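Local coordinates for protein denovo NTF2 (Synthetic construct, PDB 6W40) that is a computationally designed NTF2-like protein, made to explore diverse pocket structures and probably meant as a scaffold for binding sites, at residues Phe37-Gly42 / Ile59-His64. Numbering follows the deposited sequence.
Sequences FQVDVG and IRLLEH
Leu-61 meets strand residues Phe-37 and Val-39 with one methyl each, a compact example of how a forked side chain joins a helix to a sheet. From the helix its CB heads for the strand without touching it, and CG, anti to the backbone N (chi1 172°), extends toward the strand and likewise stops short of contact, leaving the touching to its two methyls. There the branches part. CD1 goes to Val-39, ending 4.1 Å from its CG1, the two side chains running past each other in opposite directions. CD2 reaches the ring of Phe-37 at its edge, near the ring plane, 4.1 Å from CZ. In this NTF2-like fold, the helix 51-65 packs on the curved mixed sheet, and Phe-37, Val-39 and Val-41, alternate residues of the strand 35-41, point their CB atoms to it; Phe-37 also touches Val-54, Glu-57 and Leu-58 of that helix. Leu-61 and Phe-37 both touch Ile-117 of the strand 111-119, which runs parallel to 35-41. Val-39 plays a second part: its CG2 lies over one face of the Phe-37 ring, 3.5 Å above the ring plane and offset toward the rim, so that the valine packs against a face while the leucine meets the edge.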
loop_
_atom_site.group_PDB
_atom_site.type_symbol
_atom_site.label_atom_id
_atom_site.label_comp_id
_atom_site.label_asym_id
_atom_site.label_seq_id
_atom_site.Cartn_x
_atom_site.Cartn_y
_atom_site.Cartn_z
ATOM N N PHE A 37 -18.467 7.402 -6.488
ATOM C CA PHE A 37 -18.420 6.086 -5.863
ATOM C C PHE A 37 -19.509 5.224 -6.475
ATOM O O PHE A 37 -20.687 5.591 -6.432
ATOM C CB PHE A 37 -18.613 6.193 -4.348
ATOM C CG PHE A 37 -18.390 4.905 -3.609
ATOM C CD1 PHE A 37 -17.488 3.964 -4.077
ATOM C CD2 PHE A 37 -19.085 4.637 -2.441
ATOM C CE1 PHE A 37 -17.284 2.780 -3.393
ATOM C CE2 PHE A 37 -18.886 3.455 -1.753
ATOM C CZ PHE A 37 -17.983 2.527 -2.229
ATOM N N GLN A 38 -19.120 4.088 -7.048
ATOM C CA GLN A 38 -20.081 3.121 -7.560
ATOM C C GLN A 38 -19.749 1.742 -7.014
ATOM O O GLN A 38 -18.600 1.294 -7.096
ATOM C CB GLN A 38 -20.113 3.105 -9.094
ATOM C CG GLN A 38 -18.762 3.090 -9.778
ATOM C CD GLN A 38 -18.894 3.000 -11.287
ATOM O OE1 GLN A 38 -18.206 3.705 -12.027
ATOM N NE2 GLN A 38 -19.783 2.129 -11.752
ATOM N N VAL A 39 -20.756 1.082 -6.448
ATOM C CA VAL A 39 -20.616 -0.244 -5.859
ATOM C C VAL A 39 -21.367 -1.235 -6.735
ATOM O O VAL A 39 -22.508 -0.978 -7.137
ATOM C CB VAL A 39 -21.149 -0.281 -4.416
ATOM C CG1 VAL A 39 -20.614 -1.501 -3.684
ATOM C CG2 VAL A 39 -20.789 0.996 -3.681
ATOM N N ASP A 40 -20.728 -2.361 -7.029
ATOM C CA ASP A 40 -21.334 -3.437 -7.808
ATOM C C ASP A 40 -21.430 -4.662 -6.908
ATOM O O ASP A 40 -20.447 -5.388 -6.729
ATOM C CB ASP A 40 -20.526 -3.731 -9.067
ATOM C CG ASP A 40 -20.627 -2.623 -10.093
ATOM O OD1 ASP A 40 -21.741 -2.089 -10.280
ATOM O OD2 ASP A 40 -19.596 -2.281 -10.707
ATOM N N VAL A 41 -22.605 -4.886 -6.336
ATOM C CA VAL A 41 -22.862 -6.048 -5.487
ATOM C C VAL A 41 -23.905 -6.889 -6.211
ATOM O O VAL A 41 -25.113 -6.684 -6.060
ATOM C CB VAL A 41 -23.331 -5.661 -4.083
ATOM C CG1 VAL A 41 -23.556 -6.913 -3.248
ATOM C CG2 VAL A 41 -22.311 -4.758 -3.421
ATOM N N GLY A 42 -23.443 -7.848 -7.000
ATOM C CA GLY A 42 -24.364 -8.692 -7.739
ATOM C C GLY A 42 -25.080 -7.890 -8.804
ATOM O O GLY A 42 -24.455 -7.258 -9.666
ATOM N N ILE A 59 -18.752 3.802 4.344
ATOM C CA ILE A 59 -18.717 3.345 5.730
ATOM C C ILE A 59 -19.746 2.245 5.958
ATOM O O ILE A 59 -19.472 1.250 6.639
ATOM C CB ILE A 59 -18.928 4.533 6.688
ATOM C CG1 ILE A 59 -17.651 5.372 6.783
ATOM C CG2 ILE A 59 -19.357 4.052 8.066
ATOM C CD1 ILE A 59 -17.799 6.606 7.645
ATOM N N ARG A 60 -20.944 2.400 5.387
ATOM C CA ARG A 60 -21.949 1.349 5.507
ATOM C C ARG A 60 -21.492 0.069 4.818
ATOM O O ARG A 60 -21.728 -1.036 5.322
ATOM C CB ARG A 60 -23.283 1.814 4.923
ATOM C CG ARG A 60 -24.314 0.701 4.860
ATOM C CD ARG A 60 -25.477 1.040 3.952
ATOM N NE ARG A 60 -26.167 -0.168 3.508
ATOM C CZ ARG A 60 -27.084 -0.815 4.221
ATOM N NH1 ARG A 60 -27.430 -0.368 5.422
ATOM N NH2 ARG A 60 -27.655 -1.908 3.735
ATOM N N LEU A 61 -20.838 0.199 3.662
ATOM C CA LEU A 61 -20.326 -0.971 2.956
ATOM C C LEU A 61 -19.321 -1.730 3.814
ATOM O O LEU A 61 -19.369 -2.961 3.907
ATOM C CB LEU A 61 -19.692 -0.543 1.633
ATOM C CG LEU A 61 -18.938 -1.616 0.846
ATOM C CD1 LEU A 61 -19.903 -2.588 0.196
ATOM C CD2 LEU A 61 -18.044 -0.976 -0.194
ATOM N N LEU A 62 -18.403 -1.003 4.456
ATOM C CA LEU A 62 -17.410 -1.647 5.308
ATOM C C LEU A 62 -18.037 -2.217 6.575
ATOM O O LEU A 62 -17.543 -3.214 7.112
ATOM C CB LEU A 62 -16.304 -0.654 5.664
ATOM C CG LEU A 62 -15.591 0.021 4.490
ATOM C CD1 LEU A 62 -14.574 1.038 4.984
ATOM C CD2 LEU A 62 -14.926 -1.012 3.594
ATOM N N GLU A 63 -19.117 -1.601 7.066
ATOM C CA GLU A 63 -19.787 -2.120 8.255
ATOM C C GLU A 63 -20.472 -3.452 7.980
ATOM O O GLU A 63 -20.530 -4.311 8.868
ATOM C CB GLU A 63 -20.808 -1.109 8.777
ATOM C CG GLU A 63 -20.220 0.032 9.589
ATOM C CD GLU A 63 -21.291 0.862 10.278
ATOM O OE1 GLU A 63 -22.490 0.645 9.994
ATOM O OE2 GLU A 63 -20.933 1.725 11.108
ATOM N N HIS A 64 -20.995 -3.643 6.765
ATOM C CA HIS A 64 -21.714 -4.874 6.460
ATOM C C HIS A 64 -20.775 -6.069 6.374
ATOM O O HIS A 64 -21.181 -7.196 6.675
ATOM C CB HIS A 64 -22.497 -4.721 5.157
ATOM C CG HIS A 64 -23.440 -5.852 4.883
ATOM N ND1 HIS A 64 -23.075 -6.969 4.165
ATOM C CD2 HIS A 64 -24.736 -6.035 5.230
ATOM C CE1 HIS A 64 -24.105 -7.792 4.080
ATOM N NE2 HIS A 64 -25.125 -7.250 4.719
#